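Local coordinates for protein RickCE (Rickettsia bellii, PDB 5HAM) that probably acts as a bacterial effector protease of the CE clan, cleaving ubiquitin or ubiquitin-like modifications from its targets, at residues Tyr9-Ile14 with Gly145-Leu150; Asn171-Asp176 with Ile197-Thr202. All coordinates share one frame; numbering follows the deposited sequence.

Contact 1. Residues Tyr9-Ile14 with Gly145-Leu150; sequences YTENEI and GHWTVL
Trp147 turns its indole toward the start of helix 11-20, where the end of Ile14, the backbone around Glu11 and the carbonyl of Tyr9 receive it. The ring leaves the strand with CG anti to the carbonyl carbon (chi1 -75°), which directs the indole toward the N-terminal end of the helix. Already at its root, Trp147 CB is 4.0 Å from Ile14 CD1. The same methyl then sits over one face of the indole, with Ile14 CD1 3.4 Å from Trp147 CD2, and its line to the centre of the five-membered ring lies only 12° off the ring normal, a CH-pi contact over that ring. The pyrrole nitrogen, Trp147 NE1, approaches Tyr9 O at 3.2 Å; with an N-H...O angle of 130° this is a weak hydrogen bond, one that still links the indole to the residue just before the N-cap, Thr10. On the benzo side, Trp147 CZ2 meets Glu11 N at 3.7 Å, and Trp147 CH2, at the far end, reaches Glu11 CB at 3.8 Å. Glu11 crosses the indole roughly at right angles and its extended chain carries on past it, to accept a bond from Ala32 N through OE2. The helix start that receives the ring is itself organised by a capping box of Thr10 and Glu13, in which Thr10 N donates to Glu13 OE1 at 3.0 Å. Trp147 directly follows His146, which is bonded to Asp167, an arrangement consistent with the His-Asp pair of CE-clan proteases. Trp147 opens strand 147-155, touches Cys211 and Thr215 of helix 211-223, and leans on Glu141 of the adjacent strand 135-141, while Ile14 packs on Pro139 of that same strand.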
loop_
_atom_site.group_PDB
_atom_site.type_symbol
_atom_site.label_atom_id
_atom_site.label_comp_id
_atom_site.label_asym_id
_atom_site.label_seq_id
_atom_site.Cartn_x
_atom_site.Cartn_y
_atom_site.Cartn_z
ATOM N N TYR A 9 4.347 8.263 6.881
ATOM C CA TYR A 9 4.432 7.097 7.752
ATOM C C TYR A 9 4.956 5.903 6.981
ATOM O O TYR A 9 4.648 5.729 5.804
ATOM C CB TYR A 9 3.056 6.697 8.296
ATOM C CG TYR A 9 2.499 7.531 9.410
ATOM C CD1 TYR A 9 2.876 8.849 9.582
ATOM C CD2 TYR A 9 1.575 6.994 10.292
ATOM C CE1 TYR A 9 2.348 9.612 10.612
ATOM C CE2 TYR A 9 1.046 7.743 11.327
ATOM C CZ TYR A 9 1.431 9.050 11.481
ATOM O OH TYR A 9 0.901 9.800 12.502
ATOM N N THR A 10 5.717 5.059 7.656
ATOM C CA THR A 10 6.065 3.774 7.083
ATOM C C THR A 10 5.231 2.708 7.781
ATOM O O THR A 10 4.570 2.988 8.786
ATOM C CB THR A 10 7.528 3.474 7.314
ATOM O OG1 THR A 10 7.711 3.128 8.690
ATOM C CG2 THR A 10 8.346 4.709 7.005
ATOM N N GLU A 11 5.267 1.491 7.247
ATOM C CA GLU A 11 4.519 0.373 7.811
ATOM C C GLU A 11 4.854 0.159 9.287
ATOM O O GLU A 11 4.025 -0.294 10.071
ATOM C CB GLU A 11 4.819 -0.900 7.018
ATOM C CG GLU A 11 4.007 -2.104 7.436
ATOM C CD GLU A 11 4.366 -3.347 6.639
ATOM O OE1 GLU A 11 5.101 -3.219 5.628
ATOM O OE2 GLU A 11 3.914 -4.451 7.025
ATOM N N ASN A 12 6.082 0.497 9.649
ATOM C CA ASN A 12 6.578 0.271 10.981
ATOM C C ASN A 12 5.791 1.074 12.006
ATOM O O ASN A 12 5.365 0.537 13.022
ATOM C CB ASN A 12 8.065 0.610 11.041
ATOM C CG ASN A 12 8.709 0.112 12.293
ATOM O OD1 ASN A 12 9.350 0.871 13.021
ATOM N ND2 ASN A 12 8.527 -1.174 12.576
ATOM N N GLU A 13 5.573 2.352 11.720
ATOM C CA GLU A 13 4.794 3.200 12.612
ATOM C C GLU A 13 3.342 2.792 12.632
ATOM O O GLU A 13 2.720 2.744 13.690
ATOM C CB GLU A 13 4.869 4.660 12.189
ATOM C CG GLU A 13 6.142 5.342 12.585
ATOM C CD GLU A 13 7.185 5.291 11.504
ATOM O OE1 GLU A 13 6.906 4.739 10.414
ATOM O OE2 GLU A 13 8.288 5.819 11.753
ATOM N N ILE A 14 2.795 2.538 11.454
ATOM C CA ILE A 14 1.387 2.196 11.349
ATOM C C ILE A 14 1.098 0.966 12.217
ATOM O O ILE A 14 0.171 0.961 13.020
ATOM C CB ILE A 14 1.004 1.972 9.883
ATOM C CG1 ILE A 14 1.011 3.315 9.152
ATOM C CG2 ILE A 14 -0.359 1.319 9.765
ATOM C CD1 ILE A 14 0.838 3.188 7.661
ATOM N N GLY A 145 3.575 4.887 -0.168
ATOM C CA GLY A 145 3.085 5.797 0.848
ATOM C C GLY A 145 1.594 6.079 0.782
ATOM O O GLY A 145 1.066 6.835 1.599
ATOM N N HIS A 146 0.913 5.483 -0.189
ATOM C CA HIS A 146 -0.532 5.647 -0.322
ATOM C C HIS A 146 -1.219 4.674 0.619
ATOM O O HIS A 146 -1.728 3.635 0.201
ATOM C CB HIS A 146 -0.967 5.435 -1.781
ATOM C CG HIS A 146 -2.415 5.732 -2.036
ATOM N ND1 HIS A 146 -2.913 5.970 -3.300
ATOM C CD2 HIS A 146 -3.475 5.814 -1.195
ATOM C CE1 HIS A 146 -4.214 6.191 -3.224
ATOM N NE2 HIS A 146 -4.580 6.101 -1.960
ATOM N N TRP A 147 -1.218 5.018 1.898
ATOM C CA TRP A 147 -1.695 4.101 2.925
ATOM C C TRP A 147 -3.191 4.207 3.068
ATOM O O TRP A 147 -3.734 5.312 3.054
ATOM C CB TRP A 147 -1.030 4.372 4.272
ATOM C CG TRP A 147 0.341 3.898 4.309
ATOM C CD1 TRP A 147 1.467 4.656 4.310
ATOM C CD2 TRP A 147 0.759 2.541 4.335
ATOM N NE1 TRP A 147 2.576 3.849 4.341
ATOM C CE2 TRP A 147 2.169 2.536 4.363
ATOM C CE3 TRP A 147 0.087 1.312 4.358
ATOM C CZ2 TRP A 147 2.915 1.373 4.399
ATOM C CZ3 TRP A 147 0.822 0.158 4.393
ATOM C CH2 TRP A 147 2.225 0.194 4.409
ATOM N N THR A 148 -3.837 3.043 3.171
ATOM C CA THR A 148 -5.272 2.924 3.375
ATOM C C THR A 148 -5.509 1.756 4.336
ATOM O O THR A 148 -4.561 1.082 4.742
ATOM C CB THR A 148 -6.010 2.639 2.048
ATOM O OG1 THR A 148 -5.664 1.342 1.553
ATOM C CG2 THR A 148 -5.640 3.646 1.001
ATOM N N VAL A 149 -6.758 1.492 4.701
ATOM C CA VAL A 149 -7.005 0.434 5.679
ATOM C C VAL A 149 -8.178 -0.478 5.312
ATOM O O VAL A 149 -9.195 -0.039 4.757
ATOM C CB VAL A 149 -7.182 1.006 7.123
ATOM C CG1 VAL A 149 -8.495 1.798 7.246
ATOM C CG2 VAL A 149 -7.099 -0.094 8.157
ATOM N N LEU A 150 -8.022 -1.759 5.614
ATOM C CA LEU A 150 -9.102 -2.703 5.415
ATOM C C LEU A 150 -9.320 -3.498 6.699
ATOM O O LEU A 150 -8.415 -4.157 7.179
ATOM C CB LEU A 150 -8.771 -3.640 4.257
ATOM C CG LEU A 150 -9.851 -4.664 3.915
ATOM C CD1 LEU A 150 -11.053 -3.964 3.267
ATOM C CD2 LEU A 150 -9.305 -5.764 3.012
#

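Contact 2. Residues Asn171-Asp176 with Ile197-Thr202; sequences NSINYD and IIDEQT
Asp199 and Ile173 meet within a beta-alpha-beta crossover, where strand 160-166 is followed by helix 175-188 and then by the parallel edge strand 196-199. A bond between them ties the loop before the helix to the end of the strand that follows it. Asp199 holds CG anti to its own backbone nitrogen (chi1 -170°), a conformation that extends the carboxylate to the loop before helix 175-188. There Asp199 OD2 accepts from Ile173 N at 2.9 Å in a nearly straight bond of 165°, the donor lying above the carboxylate plane. The other oxygen is used at home: Asp199 OD1 takes Gln201 N at 3.2 Å, closing an Asx turn as the strand ends. A water 2.8 Å from Asp199 OD1 and 3.0 Å from Asn171 O could bridge the two, though it has more acceptors in reach than it can serve. With both oxygens engaged, rotation of the carboxylate should be restricted, and the amides around it would tend to stabilise its negative charge. Ser172 lends its CA and CB to the packing against OD2, while Ser172 OG sits between the backbone N and the carbonyl carbon, which lets it accept from Asn174 N at 2.9 Å and cap the turn, type I from Ser172 to Tyr175, that leads into the helix. Ile173 and Asp199 lie alongside, running opposite ways, with Ile173 CB and CG2 beside the carboxylate. The longer branch of Ile173 also runs anti to the backbone nitrogen (chi1 -163°) and stays extended, and Ile173 CD1 at its end comes to 3.9 Å from CG2 of Ile197.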
loop_
_atom_site.group_PDB
_atom_site.type_symbol
_atom_site.label_atom_id
_atom_site.label_comp_id
_atom_site.label_asym_id
_atom_site.label_seq_id
_atom_site.Cartn_x
_atom_site.Cartn_y
_atom_site.Cartn_z
ATOM N N ASN A 171 -10.279 8.446 -2.501
ATOM C CA ASN A 171 -10.472 7.462 -3.571
ATOM C C ASN A 171 -11.355 6.325 -3.094
ATOM O O ASN A 171 -11.383 6.021 -1.902
ATOM C CB ASN A 171 -9.146 6.846 -4.007
ATOM C CG ASN A 171 -8.149 7.871 -4.435
ATOM O OD1 ASN A 171 -8.309 8.509 -5.474
ATOM N ND2 ASN A 171 -7.094 8.034 -3.640
ATOM N N SER A 172 -12.061 5.681 -4.016
ATOM C CA SER A 172 -12.855 4.518 -3.646
ATOM C C SER A 172 -11.899 3.339 -3.520
ATOM O O SER A 172 -10.737 3.443 -3.888
ATOM C CB SER A 172 -13.901 4.200 -4.715
ATOM O OG SER A 172 -13.312 3.460 -5.776
ATOM N N ILE A 173 -12.413 2.215 -3.026
ATOM C CA ILE A 173 -11.661 0.971 -2.920
ATOM C C ILE A 173 -11.264 0.414 -4.296
ATOM O O ILE A 173 -10.475 -0.521 -4.370
ATOM C CB ILE A 173 -12.472 -0.096 -2.125
ATOM C CG1 ILE A 173 -11.585 -1.230 -1.636
ATOM C CG2 ILE A 173 -13.638 -0.664 -2.938
ATOM C CD1 ILE A 173 -12.389 -2.333 -1.025
ATOM N N ASN A 174 -11.805 1.000 -5.373
ATOM C CA ASN A 174 -11.511 0.571 -6.749
ATOM C C ASN A 174 -10.304 1.245 -7.351
ATOM O O ASN A 174 -9.953 0.995 -8.493
ATOM C CB ASN A 174 -12.700 0.834 -7.663
ATOM C CG ASN A 174 -13.877 -0.048 -7.328
ATOM O OD1 ASN A 174 -13.727 -1.257 -7.151
ATOM N ND2 ASN A 174 -15.044 0.551 -7.203
ATOM N N TYR A 175 -9.704 2.131 -6.576
ATOM C CA TYR A 175 -8.489 2.819 -6.956
ATOM C C TYR A 175 -7.499 1.947 -7.753
ATOM O O TYR A 175 -7.177 0.820 -7.365
ATOM C CB TYR A 175 -7.813 3.340 -5.689
ATOM C CG TYR A 175 -6.599 4.140 -5.996
ATOM C CD1 TYR A 175 -6.713 5.452 -6.436
ATOM C CD2 TYR A 175 -5.337 3.586 -5.877
ATOM C CE1 TYR A 175 -5.609 6.196 -6.726
ATOM C CE2 TYR A 175 -4.222 4.314 -6.179
ATOM C CZ TYR A 175 -4.361 5.626 -6.605
ATOM O OH TYR A 175 -3.251 6.366 -6.909
ATOM N N ASP A 176 -7.032 2.487 -8.872
ATOM C CA ASP A 176 -5.976 1.866 -9.672
ATOM C C ASP A 176 -6.352 0.480 -10.231
ATOM O O ASP A 176 -5.677 -0.523 -9.968
ATOM C CB ASP A 176 -4.646 1.842 -8.891
ATOM C CG ASP A 176 -3.449 1.555 -9.787
ATOM O OD1 ASP A 176 -3.528 1.916 -10.982
ATOM O OD2 ASP A 176 -2.448 0.954 -9.302
ATOM N N ILE A 197 -18.469 -6.080 1.103
ATOM C CA ILE A 197 -17.549 -4.964 1.144
ATOM C C ILE A 197 -18.262 -3.654 1.455
ATOM O O ILE A 197 -19.226 -3.270 0.789
ATOM C CB ILE A 197 -16.789 -4.854 -0.177
ATOM C CG1 ILE A 197 -15.835 -6.042 -0.304
ATOM C CG2 ILE A 197 -16.059 -3.507 -0.287
ATOM C CD1 ILE A 197 -15.029 -6.022 -1.565
ATOM N N ILE A 198 -17.798 -2.989 2.502
ATOM C CA ILE A 198 -18.293 -1.670 2.847
ATOM C C ILE A 198 -17.186 -0.649 2.621
ATOM O O ILE A 198 -16.145 -0.693 3.275
ATOM C CB ILE A 198 -18.762 -1.615 4.302
ATOM C CG1 ILE A 198 -19.936 -2.582 4.516
ATOM C CG2 ILE A 198 -19.165 -0.200 4.663
ATOM C CD1 ILE A 198 -20.195 -2.902 5.981
ATOM N N ASP A 199 -17.405 0.245 1.663
ATOM C CA ASP A 199 -16.444 1.294 1.349
ATOM C C ASP A 199 -16.924 2.592 1.974
ATOM O O ASP A 199 -17.934 3.145 1.547
ATOM C CB ASP A 199 -16.312 1.445 -0.169
ATOM C CG ASP A 199 -15.155 2.357 -0.587
ATOM O OD1 ASP A 199 -14.388 2.825 0.285
ATOM O OD2 ASP A 199 -15.003 2.595 -1.810
ATOM N N GLU A 200 -16.198 3.066 2.983
ATOM C CA GLU A 200 -16.607 4.244 3.741
ATOM C C GLU A 200 -16.540 5.462 2.862
ATOM O O GLU A 200 -17.218 6.466 3.131
ATOM C CB GLU A 200 -15.706 4.459 4.959
ATOM C CG GLU A 200 -15.740 3.321 5.964
ATOM C CD GLU A 200 -16.998 3.332 6.817
ATOM O OE1 GLU A 200 -17.774 2.354 6.752
ATOM O OE2 GLU A 200 -17.214 4.316 7.554
ATOM N N GLN A 201 -15.735 5.334 1.803
ATOM C CA GLN A 201 -15.371 6.421 0.884
ATOM C C GLN A 201 -15.445 7.801 1.521
ATOM O O GLN A 201 -16.245 8.654 1.125
ATOM C CB GLN A 201 -16.143 6.365 -0.450
ATOM C CG GLN A 201 -17.474 5.666 -0.412
ATOM C CD GLN A 201 -18.136 5.606 -1.786
ATOM O OE1 GLN A 201 -17.713 6.285 -2.720
ATOM N NE2 GLN A 201 -19.170 4.790 -1.915
ATOM N N THR A 202 -14.627 8.014 2.538
ATOM C CA THR A 202 -14.693 9.279 3.240
ATOM C C THR A 202 -13.413 10.039 3.007
ATOM O O THR A 202 -12.371 9.687 3.557
ATOM C CB THR A 202 -14.883 9.072 4.729
ATOM O OG1 THR A 202 -16.024 8.242 4.933
ATOM C CG2 THR A 202 -15.074 10.412 5.439
HETATM O O HOH W 1 -12.492 4.809 0.606
#

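How the contacts relate
The two contacts follow one another along the chain, contact 1 closing before contact 2 opens, with centres about 16 Å apart. Both reach the same five-stranded mixed sheet: contact 1 brings the N-terminal helix 11-20 to the middle strand 147-155, whereas contact 2 lies at the edge strand 196-199. At their junction contact 1 supplies His146, and contact 2 supplies Tyr175 and Asn171 beside it; His146 CE1 is 3.4 Å from Tyr175 CZ, the two rings meeting edge-to-face. His146 is hydrogen-bonded to Asp167 and touches Gln208, and Cys211 follows shortly in the chain, so in this CE-clan family these residues probably make up the active site.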